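Local coordinates for hypothetical protein (Staphylococcus aureus subsp. aureus, PDB 2IL5) that is of unknown function but belongs to the Activator of Hsp90 ATPase homolog 1-like family, within the Bet v 1-like clan, many of whose members bind hydrophobic ligands, at residues K23-K35 against I106-M120. Sequence-based numbering, arbitrary orientation.
Sequences KFSPELVYEAWTK and IEVEFFERETGGTQM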
loop_
_atom_site.group_PDB
_atom_site.type_symbol
_atom_site.label_atom_id
_atom_site.label_comp_id
_atom_site.label_asym_id
_atom_site.label_seq_id
_atom_site.Cartn_x
_atom_site.Cartn_y
_atom_site.Cartn_z
ATOM N N LYS A 23 -6.418 2.540 18.030
ATOM C CA LYS A 23 -7.199 3.417 18.889
ATOM C C LYS A 23 -7.683 4.680 18.153
ATOM O O LYS A 23 -8.637 5.329 18.577
ATOM C CB LYS A 23 -6.359 3.834 20.108
ATOM C CG LYS A 23 -5.132 4.665 19.706
ATOM C CD LYS A 23 -4.279 5.074 20.870
ATOM C CE LYS A 23 -2.978 5.656 20.359
ATOM N NZ LYS A 23 -1.870 5.478 21.342
ATOM N N PHE A 24 -6.994 5.051 17.081
ATOM C CA PHE A 24 -7.365 6.225 16.282
ATOM C C PHE A 24 -8.746 6.097 15.656
ATOM O O PHE A 24 -9.153 4.993 15.351
ATOM C CB PHE A 24 -6.365 6.398 15.149
ATOM C CG PHE A 24 -4.959 6.432 15.600
ATOM C CD1 PHE A 24 -4.530 7.403 16.499
ATOM C CD2 PHE A 24 -4.049 5.499 15.127
ATOM C CE1 PHE A 24 -3.192 7.432 16.928
ATOM C CE2 PHE A 24 -2.722 5.525 15.543
ATOM C CZ PHE A 24 -2.294 6.490 16.434
ATOM N N SER A 25 -9.437 7.229 15.466
ATOM C CA SER A 25 -10.701 7.293 14.706
ATOM C C SER A 25 -10.529 6.886 13.208
ATOM O O SER A 25 -9.440 7.082 12.636
ATOM C CB SER A 25 -11.318 8.694 14.805
ATOM O OG SER A 25 -10.602 9.622 14.008
ATOM N N PRO A 26 -11.583 6.293 12.586
ATOM C CA PRO A 26 -11.517 5.924 11.153
ATOM C C PRO A 26 -11.078 7.086 10.296
ATOM O O PRO A 26 -10.270 6.922 9.402
ATOM C CB PRO A 26 -12.964 5.530 10.823
ATOM C CG PRO A 26 -13.458 4.961 12.086
ATOM C CD PRO A 26 -12.858 5.862 13.182
ATOM N N GLU A 27 -11.629 8.249 10.584
ATOM C CA GLU A 27 -11.191 9.501 10.002
ATOM C C GLU A 27 -9.686 9.784 10.049
ATOM O O GLU A 27 -9.138 10.328 9.091
ATOM C CB GLU A 27 -11.903 10.655 10.694
ATOM C CG GLU A 27 -11.099 11.944 10.653
ATOM C CD GLU A 27 -11.901 13.156 10.996
ATOM O OE1 GLU A 27 -12.523 13.178 12.083
ATOM O OE2 GLU A 27 -11.884 14.098 10.181
ATOM N N LEU A 28 -9.044 9.500 11.186
ATOM C CA LEU A 28 -7.585 9.708 11.318
ATOM C C LEU A 28 -6.785 8.695 10.500
ATOM O O LEU A 28 -5.805 9.063 9.860
ATOM C CB LEU A 28 -7.123 9.733 12.776
ATOM C CG LEU A 28 -7.413 11.030 13.562
ATOM C CD1 LEU A 28 -6.898 10.872 14.962
ATOM C CD2 LEU A 28 -6.830 12.315 12.923
ATOM N N VAL A 29 -7.215 7.432 10.515
ATOM C CA VAL A 29 -6.602 6.411 9.669
ATOM C C VAL A 29 -6.855 6.634 8.171
ATOM O O VAL A 29 -5.938 6.479 7.359
ATOM C CB VAL A 29 -7.005 4.984 10.093
ATOM C CG1 VAL A 29 -6.224 3.958 9.263
ATOM C CG2 VAL A 29 -6.695 4.798 11.587
ATOM N N TYR A 30 -8.080 7.015 7.811
ATOM C CA TYR A 30 -8.450 7.262 6.414
ATOM C C TYR A 30 -7.629 8.411 5.866
ATOM O O TYR A 30 -7.143 8.344 4.756
ATOM C CB TYR A 30 -9.955 7.537 6.282
ATOM C CG TYR A 30 -10.439 7.857 4.870
ATOM C CD1 TYR A 30 -10.599 9.196 4.440
ATOM C CD2 TYR A 30 -10.775 6.827 3.970
ATOM C CE1 TYR A 30 -11.034 9.497 3.148
ATOM C CE2 TYR A 30 -11.206 7.110 2.677
ATOM C CZ TYR A 30 -11.340 8.436 2.263
ATOM O OH TYR A 30 -11.805 8.699 0.973
ATOM N N GLU A 31 -7.495 9.472 6.648
ATOM C CA GLU A 31 -6.652 10.606 6.294
ATOM C C GLU A 31 -5.206 10.212 5.917
ATOM O O GLU A 31 -4.638 10.769 4.959
ATOM C CB GLU A 31 -6.640 11.618 7.443
ATOM C CG GLU A 31 -6.033 12.987 7.087
ATOM C CD GLU A 31 -6.127 14.037 8.236
ATOM O OE1 GLU A 31 -5.640 13.796 9.366
ATOM O OE2 GLU A 31 -6.675 15.125 7.984
ATOM N N ALA A 32 -4.613 9.272 6.663
ATOM C CA ALA A 32 -3.237 8.792 6.394
ATOM C C ALA A 32 -3.037 8.335 4.951
ATOM O O ALA A 32 -1.939 8.489 4.401
ATOM C CB ALA A 32 -2.874 7.670 7.359
ATOM N N TRP A 33 -4.130 7.818 4.353
ATOM C CA TRP A 33 -4.170 7.168 3.046
ATOM C C TRP A 33 -4.474 8.144 1.938
ATOM O O TRP A 33 -4.334 7.805 0.767
ATOM C CB TRP A 33 -5.241 6.044 2.994
ATOM C CG TRP A 33 -4.799 4.725 3.657
ATOM C CD1 TRP A 33 -4.879 4.400 5.004
ATOM C CD2 TRP A 33 -4.236 3.576 3.004
ATOM N NE1 TRP A 33 -4.402 3.117 5.211
ATOM C CE2 TRP A 33 -3.996 2.593 4.006
ATOM C CE3 TRP A 33 -3.903 3.274 1.670
ATOM C CZ2 TRP A 33 -3.441 1.319 3.702
ATOM C CZ3 TRP A 33 -3.332 2.001 1.376
ATOM C CH2 TRP A 33 -3.106 1.057 2.383
ATOM N N THR A 34 -4.907 9.345 2.309
ATOM C CA THR A 34 -5.545 10.228 1.328
ATOM C C THR A 34 -5.044 11.640 1.411
ATOM O O THR A 34 -5.493 12.513 0.663
ATOM C CB THR A 34 -7.103 10.223 1.444
ATOM O OG1 THR A 34 -7.473 10.563 2.770
ATOM C CG2 THR A 34 -7.685 8.851 1.055
ATOM N N LYS A 35 -4.112 11.855 2.327
ATOM C CA LYS A 35 -3.413 13.116 2.413
ATOM C C LYS A 35 -1.945 13.028 2.057
ATOM O O LYS A 35 -1.165 12.347 2.732
ATOM C CB LYS A 35 -3.587 13.734 3.798
ATOM C CG LYS A 35 -4.448 14.981 3.762
ATOM C CD LYS A 35 -3.739 16.064 2.892
ATOM C CE LYS A 35 -2.399 16.542 3.516
ATOM N NZ LYS A 35 -1.417 17.130 2.533
ATOM N N ILE A 106 -4.768 -2.548 -4.364
ATOM C CA ILE A 106 -5.012 -2.374 -2.922
ATOM C C ILE A 106 -6.502 -2.079 -2.651
ATOM O O ILE A 106 -7.084 -1.214 -3.276
ATOM C CB ILE A 106 -4.145 -1.204 -2.363
ATOM C CG1 ILE A 106 -2.672 -1.662 -2.255
ATOM C CG2 ILE A 106 -4.688 -0.697 -0.996
ATOM C CD1 ILE A 106 -1.670 -0.525 -1.850
ATOM N N GLU A 107 -7.120 -2.822 -1.742
ATOM C CA GLU A 107 -8.475 -2.479 -1.258
ATOM C C GLU A 107 -8.407 -2.465 0.255
ATOM O O GLU A 107 -8.025 -3.452 0.856
ATOM C CB GLU A 107 -9.521 -3.443 -1.763
ATOM C CG GLU A 107 -9.610 -3.440 -3.285
ATOM C CD GLU A 107 -10.502 -4.485 -3.884
ATOM O OE1 GLU A 107 -10.956 -5.405 -3.173
ATOM O OE2 GLU A 107 -10.794 -4.369 -5.112
ATOM N N VAL A 108 -8.699 -1.314 0.855
ATOM C CA VAL A 108 -8.558 -1.160 2.280
ATOM C C VAL A 108 -9.846 -0.539 2.868
ATOM O O VAL A 108 -10.293 0.528 2.453
ATOM C CB VAL A 108 -7.231 -0.393 2.686
ATOM C CG1 VAL A 108 -7.216 1.013 2.133
ATOM C CG2 VAL A 108 -7.048 -0.386 4.240
ATOM N N GLU A 109 -10.441 -1.251 3.827
ATOM C CA GLU A 109 -11.640 -0.797 4.480
ATOM C C GLU A 109 -11.400 -0.426 5.955
ATOM O O GLU A 109 -10.662 -1.107 6.660
ATOM C CB GLU A 109 -12.746 -1.845 4.330
ATOM C CG GLU A 109 -14.116 -1.197 4.168
ATOM C CD GLU A 109 -15.249 -2.168 3.911
ATOM O OE1 GLU A 109 -15.012 -3.384 3.691
ATOM O OE2 GLU A 109 -16.402 -1.677 3.897
ATOM N N PHE A 110 -12.053 0.664 6.388
ATOM C CA PHE A 110 -11.955 1.213 7.747
ATOM C C PHE A 110 -13.305 1.086 8.484
ATOM O O PHE A 110 -14.317 1.601 8.013
ATOM C CB PHE A 110 -11.506 2.687 7.679
ATOM C CG PHE A 110 -10.339 2.913 6.767
ATOM C CD1 PHE A 110 -10.535 3.340 5.453
ATOM C CD2 PHE A 110 -9.042 2.638 7.192
ATOM C CE1 PHE A 110 -9.450 3.499 4.568
ATOM C CE2 PHE A 110 -7.962 2.804 6.326
ATOM C CZ PHE A 110 -8.163 3.240 5.016
ATOM N N PHE A 111 -13.335 0.370 9.602
ATOM C CA PHE A 111 -14.544 0.244 10.422
ATOM C C PHE A 111 -14.333 0.864 11.786
ATOM O O PHE A 111 -13.274 0.690 12.391
ATOM C CB PHE A 111 -14.935 -1.222 10.624
ATOM C CG PHE A 111 -15.329 -1.929 9.361
ATOM C CD1 PHE A 111 -14.352 -2.499 8.530
ATOM C CD2 PHE A 111 -16.680 -2.046 9.005
ATOM C CE1 PHE A 111 -14.714 -3.154 7.354
ATOM C CE2 PHE A 111 -17.053 -2.726 7.823
ATOM C CZ PHE A 111 -16.062 -3.288 7.009
ATOM N N GLU A 112 -15.338 1.585 12.275
ATOM C CA GLU A 112 -15.310 2.107 13.650
ATOM C C GLU A 112 -15.580 0.967 14.626
ATOM O O GLU A 112 -16.511 0.182 14.428
ATOM C CB GLU A 112 -16.368 3.182 13.829
ATOM C CG GLU A 112 -15.965 4.335 14.744
ATOM C CD GLU A 112 -16.780 5.595 14.470
ATOM O OE1 GLU A 112 -17.551 5.577 13.468
ATOM O OE2 GLU A 112 -16.648 6.583 15.253
ATOM N N ARG A 113 -14.745 0.847 15.651
ATOM C CA ARG A 113 -14.999 -0.116 16.718
ATOM C C ARG A 113 -15.821 0.544 17.824
ATOM O O ARG A 113 -15.899 1.777 17.884
ATOM C CB ARG A 113 -13.682 -0.623 17.285
ATOM C CG ARG A 113 -12.701 -1.058 16.232
ATOM C CD ARG A 113 -11.281 -0.885 16.707
ATOM N NE ARG A 113 -10.936 -1.806 17.783
ATOM C CZ ARG A 113 -9.935 -1.603 18.639
ATOM N NH1 ARG A 113 -9.183 -0.514 18.528
ATOM N NH2 ARG A 113 -9.674 -2.485 19.604
ATOM N N GLU A 114 -16.452 -0.264 18.676
ATOM C CA GLU A 114 -16.990 0.252 19.964
ATOM C C GLU A 114 -16.102 -0.223 21.117
ATOM O O GLU A 114 -16.083 -1.411 21.482
ATOM C CB GLU A 114 -18.475 -0.060 20.195
ATOM C CG GLU A 114 -18.915 -1.426 19.720
ATOM C CD GLU A 114 -20.143 -1.909 20.446
ATOM O OE1 GLU A 114 -21.000 -1.068 20.807
ATOM O OE2 GLU A 114 -20.243 -3.137 20.660
ATOM N N THR A 115 -15.425 0.762 21.704
ATOM C CA THR A 115 -14.050 0.695 22.228
ATOM C C THR A 115 -13.273 1.657 21.319
ATOM O O THR A 115 -13.587 2.856 21.253
ATOM C CB THR A 115 -13.344 -0.744 22.264
ATOM O OG1 THR A 115 -11.984 -0.605 22.710
ATOM C CG2 THR A 115 -13.314 -1.473 20.887
ATOM N N GLY A 116 -12.319 1.098 20.572
ATOM C CA GLY A 116 -11.298 1.858 19.864
ATOM C C GLY A 116 -11.748 2.820 18.790
ATOM O O GLY A 116 -12.908 3.197 18.700
ATOM N N GLY A 117 -10.792 3.248 17.987
ATOM C CA GLY A 117 -11.102 4.019 16.804
ATOM C C GLY A 117 -11.499 3.121 15.656
ATOM O O GLY A 117 -12.657 3.057 15.285
ATOM N N THR A 118 -10.530 2.417 15.091
ATOM C CA THR A 118 -10.755 1.731 13.814
ATOM C C THR A 118 -10.193 0.331 13.704
ATOM O O THR A 118 -9.109 0.031 14.213
ATOM C CB THR A 118 -10.413 2.637 12.576
ATOM O OG1 THR A 118 -9.880 1.873 11.444
ATOM C CG2 THR A 118 -9.498 3.698 12.945
ATOM N N GLN A 119 -10.996 -0.527 13.073
ATOM C CA GLN A 119 -10.522 -1.749 12.438
ATOM C C GLN A 119 -10.164 -1.498 10.975
ATOM O O GLN A 119 -10.993 -1.060 10.175
ATOM C CB GLN A 119 -11.593 -2.826 12.497
ATOM C CG GLN A 119 -11.161 -4.153 11.947
ATOM C CD GLN A 119 -12.289 -5.151 11.924
ATOM O OE1 GLN A 119 -13.454 -4.781 11.796
ATOM N NE2 GLN A 119 -11.954 -6.433 12.036
HETATM N N MSE A 120 -8.924 -1.800 10.616
HETATM C CA MSE A 120 -8.483 -1.598 9.262
HETATM C C MSE A 120 -8.242 -2.942 8.631
HETATM O O MSE A 120 -7.410 -3.717 9.102
HETATM C CB MSE A 120 -7.233 -0.739 9.215
HETATM C CG MSE A 120 -6.769 -0.408 7.796
HETATM SE SE MSE A 120 -5.025 0.484 7.745
HETATM C CE MSE A 120 -3.821 -1.010 7.890
#
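Lys23 begins the contact with its backbone, its O lying 3.1 Å from Gly117 N where the hairpin 106-120 returns into its second strand. There Gly117 and Thr118 both face Tyr22, a classic beta bulge in the pairing with strand 12-22, and Arg113 adds a weak hydrogen bond to Tyr22 O. Ser25 then caps helix 26-32, its OG accepting from Leu28 N at 3.2 Å. Pro26, in the first turn, lays the CG side of its ring across the aliphatic part of Glu112, crossing it at about a right angle with CG 3.7 Å from Glu112 CG, while Thr118 CB lies against its N and CA. One turn on, Val29 divides its branches: CG1, anti to the backbone N (chi1 -174°), comes obliquely on Phe110 at CE2 (3.6 Å) and also reaches the selenium of Met120, a selenomethionine, whereas CG2 packs against the methyl of Thr118. Tyr30 covers one face of Phe110 with its backbone, CA standing over the ring centre in a CH-pi contact, and brings CD2 to within 3.6 Å of Phe110 CE1. The edge of Phe110 points at the face of the Trp33 five-membered ring in an offset edge-to-face pair, planes at 61°, and Val108 CG1 sits over the six-membered ring 3.8 Å from its centroid. Met120 SE approaches the indole edge, 3.7 Å from Trp33 NE1, a Met-aromatic contact; Phe158 and Met161 of helix 136-166 also touch this indole. As in other Bet v 1-like folds, a short helix after the first strand thus packs on the curved antiparallel sheet. Trp33 NE1 is buried without a partner, and the side-chain contacts that join helix and sheet are aromatic and aliphatic.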